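Local coordinates for glucokinase (Streptomyces griseus, PDB 3VGL), which probably phosphorylates D-glucose to glucose 6-phosphate at the expense of ATP, as a ROK-family glucokinase of the actin-like ATPase clan, at residues A73-L76 with D82-H85. Residues are numbered along the deposited sequence; the frame is centred on the assembly and turned at random.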
# COMPACT_ATOMS: atom_id res chain seq x y z
N ALA A 73 -35.10 -4.06 11.23
CA ALA A 73 -36.23 -3.39 10.59
C ALA A 73 -35.86 -2.34 9.54
O ALA A 73 -36.67 -2.01 8.67
CB ALA A 73 -37.12 -2.75 11.66
N THR A 74 -34.64 -1.82 9.64
CA THR A 74 -34.24 -0.67 8.86
C THR A 74 -32.86 -0.89 8.25
O THR A 74 -31.95 -1.37 8.92
CB THR A 74 -34.17 0.56 9.78
OG1 THR A 74 -35.49 0.82 10.28
CG2 THR A 74 -33.65 1.79 9.06
N VAL A 75 -32.74 -0.56 6.97
CA VAL A 75 -31.42 -0.53 6.32
C VAL A 75 -30.81 0.86 6.57
O VAL A 75 -31.22 1.84 5.95
CB VAL A 75 -31.50 -0.86 4.80
CG1 VAL A 75 -30.06 -0.94 4.21
CG2 VAL A 75 -32.22 -2.21 4.56
N LEU A 76 -29.85 0.92 7.49
CA LEU A 76 -29.20 2.19 7.90
C LEU A 76 -28.43 2.82 6.74
O LEU A 76 -28.47 4.03 6.53
CB LEU A 76 -28.25 1.99 9.10
CG LEU A 76 -28.88 1.48 10.40
CD1 LEU A 76 -27.83 1.13 11.46
CD2 LEU A 76 -29.85 2.54 10.93
N ASP A 82 -29.42 2.39 -3.19
CA ASP A 82 -29.76 3.71 -2.62
C ASP A 82 -30.70 3.61 -1.40
O ASP A 82 -31.90 3.93 -1.46
CB ASP A 82 -30.30 4.64 -3.71
CG ASP A 82 -30.41 6.09 -3.25
OD1 ASP A 82 -29.66 6.53 -2.34
OD2 ASP A 82 -31.25 6.80 -3.83
N TRP A 83 -30.12 3.16 -0.30
CA TRP A 83 -30.83 3.05 0.97
C TRP A 83 -30.10 3.90 2.01
O TRP A 83 -28.90 3.72 2.25
CB TRP A 83 -30.83 1.59 1.45
CG TRP A 83 -31.87 0.64 0.86
CD1 TRP A 83 -33.15 0.95 0.46
CD2 TRP A 83 -31.73 -0.78 0.70
NE1 TRP A 83 -33.81 -0.20 0.04
CE2 TRP A 83 -32.96 -1.27 0.18
CE3 TRP A 83 -30.69 -1.68 0.92
CZ2 TRP A 83 -33.16 -2.63 -0.13
CZ3 TRP A 83 -30.90 -3.05 0.64
CH2 TRP A 83 -32.12 -3.50 0.12
N ARG A 84 -30.82 4.82 2.65
CA ARG A 84 -30.28 5.55 3.79
C ARG A 84 -31.39 5.61 4.83
O ARG A 84 -32.40 6.27 4.60
CB ARG A 84 -29.83 6.97 3.40
CG ARG A 84 -28.61 7.06 2.46
CD ARG A 84 -27.33 6.64 3.16
NE ARG A 84 -26.15 6.76 2.30
CZ ARG A 84 -25.74 5.83 1.45
NH1 ARG A 84 -26.41 4.69 1.30
NH2 ARG A 84 -24.64 6.05 0.73
N HIS A 85 -31.20 4.94 5.96
CA HIS A 85 -32.20 4.86 7.04
C HIS A 85 -33.56 4.45 6.46
O HIS A 85 -34.61 5.07 6.74
CB HIS A 85 -32.27 6.18 7.84
CG HIS A 85 -31.11 6.42 8.75
ND1 HIS A 85 -31.10 7.44 9.68
CD2 HIS A 85 -29.92 5.79 8.89
CE1 HIS A 85 -29.96 7.43 10.34
NE2 HIS A 85 -29.22 6.43 9.89
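The second strand of a small two-stranded antiparallel sheet, 67-68 with 75-77, meets the returning loop that leads into helix 88-96, beside the glucose site of this actin-like ATPase fold; the contact of V75 and L76 with W83 and H85 illustrates how one backbone bond and one aromatic face join a short loop to the strand it follows. The bond runs from H85 N to L76 O at 2.9 Å and is nearly straight at the hydrogen, 164°, but the donor sits well above the carbonyl plane. V75 O is also close to that nitrogen, though too badly angled to share it.

The indole of W83 packs against V75. With V75 CG1 anti to the backbone N (chi1 -175°), that methyl reaches W83 CE3 at 3.4 Å, while V75 CG2 makes a CH-pi contact over the six-membered ring, 4.2 Å from its centroid and 17° off the normal. A64 of strand 57-64 and L88 of the helix touch both side chains, making the pair part of a buried apolar core; the V75 side chain lies about 7 Å from the bound glucose.

T74 CG2 touches the backbone of H85 at its C atom, 3.7 Å away. H85 CD2 meets L76 CD2 at 3.8 Å, and the same ring carbon comes within 3.3 Å of L76 O at the ring's edge. H85 NE2 hydrogen-bonds W286 O of the second subunit, a tryptophan that also packs on L76 and lies edge-to-face with the imidazole. The loop is thereby tied to the oligomer interface. R84 makes a cation-pi contact with the same W286; its NH1 also bonds A78 O, and R84 NH1 donates to W83 O at 2.8 Å, the oxygen lying in the guanidinium plane but the donor above the carbonyl plane.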